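Local atomic coordinates of protein Ta0487 (Thermoplasma acidophilum, PDB entry 3KBQ), a protein that is of unknown function but belongs to the CinA family, the part described here being its probable molybdopterin-binding domain. Residues 119-124 and 136-141; 128-133 and 154-159. One frame throughout, in Å; residues are numbered along the deposited sequence.

Interaction 1. Residues 119-124 and 136-141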
loop_
_atom_site.group_PDB
_atom_site.type_symbol
_atom_site.label_atom_id
_atom_site.label_comp_id
_atom_site.label_asym_id
_atom_site.label_seq_id
_atom_site.Cartn_x
_atom_site.Cartn_y
_atom_site.Cartn_z
ATOM N N ALA B 119 24.253 6.130 9.635
ATOM C CA ALA B 119 25.116 4.966 9.924
ATOM C C ALA B 119 24.620 4.076 11.061
ATOM O O ALA B 119 25.271 3.081 11.378
ATOM C CB ALA B 119 26.582 5.402 10.184
ATOM N N LYS B 120 23.503 4.450 11.703
ATOM C CA LYS B 120 22.962 3.711 12.862
ATOM C C LYS B 120 22.103 2.556 12.317
ATOM O O LYS B 120 21.193 2.764 11.507
ATOM C CB LYS B 120 22.175 4.659 13.788
ATOM C CG LYS B 120 22.978 5.542 14.758
ATOM C CD LYS B 120 23.267 4.783 16.113
ATOM C CE LYS B 120 23.254 5.687 17.409
ATOM N NZ LYS B 120 24.590 5.963 18.157
ATOM N N ILE B 121 22.421 1.326 12.704
ATOM C CA ILE B 121 21.878 0.128 12.041
ATOM C C ILE B 121 21.623 -0.893 13.156
ATOM O O ILE B 121 22.373 -0.886 14.127
ATOM C CB ILE B 121 22.940 -0.389 11.046
ATOM C CG1 ILE B 121 22.702 0.151 9.637
ATOM C CG2 ILE B 121 23.018 -1.876 10.951
ATOM C CD1 ILE B 121 24.016 0.090 8.805
ATOM N N PRO B 122 20.565 -1.735 13.051
ATOM C CA PRO B 122 20.504 -2.843 14.021
ATOM C C PRO B 122 21.439 -4.017 13.610
ATOM O O PRO B 122 21.800 -4.139 12.442
ATOM C CB PRO B 122 19.023 -3.255 13.966
ATOM C CG PRO B 122 18.630 -3.031 12.576
ATOM C CD PRO B 122 19.460 -1.823 12.069
ATOM N N PRO B 123 21.843 -4.876 14.559
ATOM C CA PRO B 123 22.779 -5.969 14.205
ATOM C C PRO B 123 22.257 -6.986 13.194
ATOM O O PRO B 123 23.053 -7.646 12.542
ATOM C CB PRO B 123 23.051 -6.658 15.554
ATOM C CG PRO B 123 21.940 -6.290 16.408
ATOM C CD PRO B 123 21.557 -4.876 16.001
ATOM N N SER B 124 20.938 -7.105 13.044
ATOM C CA SER B 124 20.371 -8.008 12.037
ATOM C C SER B 124 20.563 -7.563 10.584
ATOM O O SER B 124 20.190 -8.303 9.662
ATOM C CB SER B 124 18.875 -8.173 12.285
ATOM O OG SER B 124 18.625 -9.280 13.143
ATOM N N PRO B 136 23.052 4.480 2.749
ATOM C CA PRO B 136 23.198 3.062 2.387
ATOM C C PRO B 136 21.825 2.346 2.370
ATOM O O PRO B 136 20.914 2.753 3.112
ATOM C CB PRO B 136 24.048 2.485 3.529
ATOM C CG PRO B 136 24.019 3.487 4.610
ATOM C CD PRO B 136 23.731 4.813 4.014
ATOM N N GLY B 137 21.678 1.309 1.540
ATOM C CA GLY B 137 20.581 0.365 1.717
ATOM C C GLY B 137 20.943 -0.600 2.837
ATOM O O GLY B 137 22.077 -0.599 3.335
ATOM N N LEU B 138 19.982 -1.425 3.246
ATOM C CA LEU B 138 20.224 -2.476 4.236
ATOM C C LEU B 138 19.641 -3.787 3.751
ATOM O O LEU B 138 18.551 -3.786 3.173
ATOM C CB LEU B 138 19.608 -2.107 5.590
ATOM C CG LEU B 138 20.083 -0.833 6.325
ATOM C CD1 LEU B 138 19.409 -0.718 7.701
ATOM C CD2 LEU B 138 21.574 -0.834 6.496
ATOM N N ILE B 139 20.359 -4.896 3.958
ATOM C CA ILE B 139 19.788 -6.235 3.806
ATOM C C ILE B 139 19.837 -6.798 5.200
ATOM O O ILE B 139 20.880 -6.728 5.863
ATOM C CB ILE B 139 20.648 -7.227 2.987
ATOM C CG1 ILE B 139 21.315 -6.549 1.808
ATOM C CG2 ILE B 139 19.852 -8.503 2.551
ATOM C CD1 ILE B 139 22.819 -6.957 1.659
ATOM N N CYS B 140 18.718 -7.375 5.626
ATOM C CA CYS B 140 18.572 -7.855 6.965
ATOM C C CYS B 140 18.077 -9.278 6.879
ATOM O O CYS B 140 17.397 -9.668 5.888
ATOM C CB CYS B 140 17.562 -6.976 7.698
ATOM S SG CYS B 140 17.913 -5.191 7.405
ATOM N N ALA B 141 18.420 -10.069 7.883
ATOM C CA ALA B 141 17.801 -11.408 7.986
ATOM C C ALA B 141 16.996 -11.447 9.296
ATOM O O ALA B 141 17.472 -11.001 10.348
ATOM C CB ALA B 141 18.862 -12.491 7.956
#
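Ile121 lays the outer part of its side chain against one methyl of Leu138, the two side chains meeting at an oblique angle. CD2 of Leu138 lies 3.5 Å from Ile121 CG1 and equally far, 3.5 Å, from Ile121 CD1, tighter than usual carbon-carbon contact, while the other leucine methyl, CD1, stands farther back at 3.9 Å from Ile121 CG1. Leu138 reaches across with CG anti to its carbonyl carbon (chi1 -61°). Both residues are buried: Val81 of helix 80-87 also packs on Leu138, and Pro127 on Ile121. The contact sets the chain around strand 120-121, which pairs with 93-94 in a separate two-stranded antiparallel sheet, against strand 137-142 of the mixed sheet.

At the other end the chain of 119-124 comes down to strand 137-142, and the contact becomes polar. Ala141 N donates to Ser124 O over 3.1 Å, with 154° at the hydrogen. The same carbonyl oxygen receives a CA-H...O contact from Cys140, whose CA is 3.2 Å from Ser124 O, so two neighbouring residues of the strand grip one acceptor. The serine hydroxyl adds only a weak bond, Ser124 OG to Ala141 O at 3.5 Å; its stronger partner is Gln90 NE2. Cys140 turns SG to the side of its own backbone N (chi1 -46°). The two segments are thus held in two ways, by a buried, purely apolar contact near the start of the strand and, toward its end, by backbone bonding beside the Cys125-Cys140 disulfide, which ties the strand to the residue just after Ser124.

Interaction 2. Residues 128-133 and 154-159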
loop_
_atom_site.group_PDB
_atom_site.type_symbol
_atom_site.label_atom_id
_atom_site.label_comp_id
_atom_site.label_asym_id
_atom_site.label_seq_id
_atom_site.Cartn_x
_atom_site.Cartn_y
_atom_site.Cartn_z
ATOM N N ILE B 128 24.234 -1.757 2.464
ATOM C CA ILE B 128 24.574 -1.896 1.055
ATOM C C ILE B 128 24.972 -0.526 0.505
ATOM O O ILE B 128 24.235 0.466 0.677
ATOM C CB ILE B 128 23.380 -2.315 0.144
ATOM C CG1 ILE B 128 22.432 -3.317 0.832
ATOM C CG2 ILE B 128 23.959 -2.803 -1.189
ATOM C CD1 ILE B 128 20.948 -3.291 0.307
ATOM N N GLU B 129 26.100 -0.495 -0.193
ATOM C CA GLU B 129 26.676 0.740 -0.711
ATOM C C GLU B 129 25.738 1.439 -1.659
ATOM O O GLU B 129 25.125 0.803 -2.514
ATOM C CB GLU B 129 27.976 0.442 -1.438
ATOM C CG GLU B 129 28.782 1.719 -1.672
ATOM C CD GLU B 129 29.389 1.798 -3.072
ATOM O OE1 GLU B 129 30.058 2.824 -3.390
ATOM O OE2 GLU B 129 29.209 0.831 -3.848
ATOM N N ASN B 130 25.604 2.739 -1.503
ATOM C CA ASN B 130 24.767 3.514 -2.385
ATOM C C ASN B 130 25.666 4.351 -3.279
ATOM O O ASN B 130 26.074 5.436 -2.890
ATOM C CB ASN B 130 23.839 4.405 -1.562
ATOM C CG ASN B 130 22.834 5.166 -2.396
ATOM O OD1 ASN B 130 22.892 5.216 -3.645
ATOM N ND2 ASN B 130 21.898 5.793 -1.698
ATOM N N PRO B 131 25.947 3.864 -4.500
ATOM C CA PRO B 131 26.914 4.575 -5.324
ATOM C C PRO B 131 26.367 5.892 -5.877
ATOM O O PRO B 131 27.152 6.726 -6.337
ATOM C CB PRO B 131 27.202 3.582 -6.459
ATOM C CG PRO B 131 25.984 2.751 -6.579
ATOM C CD PRO B 131 25.163 2.898 -5.292
ATOM N N VAL B 132 25.051 6.089 -5.794
ATOM C CA VAL B 132 24.364 7.236 -6.380
ATOM C C VAL B 132 24.086 8.309 -5.338
ATOM O O VAL B 132 24.328 9.491 -5.581
ATOM C CB VAL B 132 22.962 6.842 -6.976
ATOM C CG1 VAL B 132 22.285 8.055 -7.637
ATOM C CG2 VAL B 132 23.041 5.644 -7.910
ATOM N N GLY B 133 23.538 7.920 -4.188
ATOM C CA GLY B 133 23.089 8.912 -3.221
ATOM C C GLY B 133 23.842 8.697 -1.939
ATOM O O GLY B 133 24.846 7.987 -1.921
ATOM N N PRO B 154 14.074 7.201 -6.705
ATOM C CA PRO B 154 13.929 6.066 -7.608
ATOM C C PRO B 154 15.236 5.624 -8.237
ATOM O O PRO B 154 15.489 4.441 -8.347
ATOM C CB PRO B 154 12.936 6.569 -8.680
ATOM C CG PRO B 154 12.141 7.621 -7.950
ATOM C CD PRO B 154 13.162 8.310 -7.084
ATOM N N LYS B 155 16.079 6.561 -8.620
ATOM C CA LYS B 155 17.335 6.173 -9.243
ATOM C C LYS B 155 18.221 5.368 -8.261
ATOM O O LYS B 155 18.881 4.393 -8.637
ATOM C CB LYS B 155 18.039 7.418 -9.773
ATOM C CG LYS B 155 19.350 7.157 -10.457
ATOM C CD LYS B 155 19.990 8.503 -10.781
ATOM C CE LYS B 155 21.211 8.314 -11.661
ATOM N NZ LYS B 155 20.790 7.919 -13.049
ATOM N N GLU B 156 18.204 5.751 -6.988
ATOM C CA GLU B 156 18.985 5.046 -5.971
ATOM C C GLU B 156 18.328 3.697 -5.667
ATOM O O GLU B 156 19.011 2.673 -5.544
ATOM C CB GLU B 156 19.054 5.892 -4.692
ATOM C CG GLU B 156 19.708 7.246 -4.921
ATOM C CD GLU B 156 19.722 8.103 -3.642
ATOM O OE1 GLU B 156 19.840 7.572 -2.495
ATOM O OE2 GLU B 156 19.607 9.318 -3.798
ATOM N N MET B 157 16.996 3.702 -5.530
ATOM C CA MET B 157 16.260 2.500 -5.122
ATOM C C MET B 157 16.574 1.440 -6.187
ATOM O O MET B 157 17.009 0.323 -5.844
ATOM C CB MET B 157 14.745 2.784 -4.994
ATOM C CG MET B 157 13.822 1.545 -4.669
ATOM S SD MET B 157 13.571 0.405 -6.079
ATOM C CE MET B 157 12.565 1.494 -7.104
ATOM N N GLU B 158 16.455 1.829 -7.468
ATOM C CA GLU B 158 16.592 0.897 -8.593
ATOM C C GLU B 158 18.026 0.391 -8.744
ATOM O O GLU B 158 18.236 -0.813 -8.955
ATOM C CB GLU B 158 16.067 1.498 -9.892
ATOM C CG GLU B 158 14.591 1.930 -9.748
ATOM C CD GLU B 158 14.032 2.701 -10.955
ATOM O OE1 GLU B 158 14.730 2.839 -11.965
ATOM O OE2 GLU B 158 12.855 3.131 -10.901
ATOM N N ALA B 159 18.994 1.284 -8.542
ATOM C CA ALA B 159 20.395 0.899 -8.570
ATOM C C ALA B 159 20.699 -0.149 -7.499
ATOM O O ALA B 159 21.302 -1.167 -7.787
ATOM C CB ALA B 159 21.300 2.105 -8.411
#
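Polar contacts centre on Asn130 and Glu156, whose side chains meet at about a right angle. Asn130 ND2 donates to Glu156 OE1 over 2.8 Å, with 161° at the hydrogen. The acceptor lies almost in the plane of the amide, but the carboxylate is turned so that the donor comes from above its plane, the two flat groups being 50° apart. ND2 also bonds Ala135 O. With CG anti to the backbone N (chi1 -175°), Asn130 puts OD1 within reach of the backbone two and three residues on, where it accepts from Gly133 N at 2.8 Å and from Val132 N at 3.2 Å, both donors coming from above the same face of the amide. The nearer bond is the straighter one.

These two bonds make an Asx turn and the wider Asx motif that shape the connection between antiparallel strands 125-128 and 137-142, and through Glu156 the turn is tied to the first turn of helix 154-163. Lys105 NZ binds the same loop through the carbonyls of Asn130 and Gly133. Without the amide, as with an alanine here, Glu156 OE1 and Ala135 O would probably lose their shared donor and the Asx turn its acceptor, leaving the backbone at Val132 and Gly133 freer to move.

Apolar packing falls to Val132, whose two methyls rest on different residues of the helix. Its CG1 lies 3.8 Å from Glu156 CG and 3.9 Å from Lys155 CD, touching the aliphatic parts of two charged side chains, and its CG2 meets Ala159 CB at 4.0 Å. Beside it, Gly133 CA approaches Glu156 CD to 3.5 Å.

The pairing of strand 125-128 with strand 137-142 joins the two contacts: Gly137 of interaction 1 and Ile128 of interaction 2 are linked by a probable backbone hydrogen bond between Gly137 O and Ile128 N, and Ile139 packs on Ile128. Their centres are 15 Å apart. Interaction 1 is mostly buried and lies between the mixed sheet and the chain around strand 120-121, combining aliphatic packing with backbone bonding. Interaction 2 lies at the surface, where a loop meets a helix, and relies on a side-chain amide, a carboxylate and valine packing on aliphatic side-chain parts. The preceding chain meets strand 137-142 both near its start and toward its end, whereas the loop leading into it is held by helix 154-163.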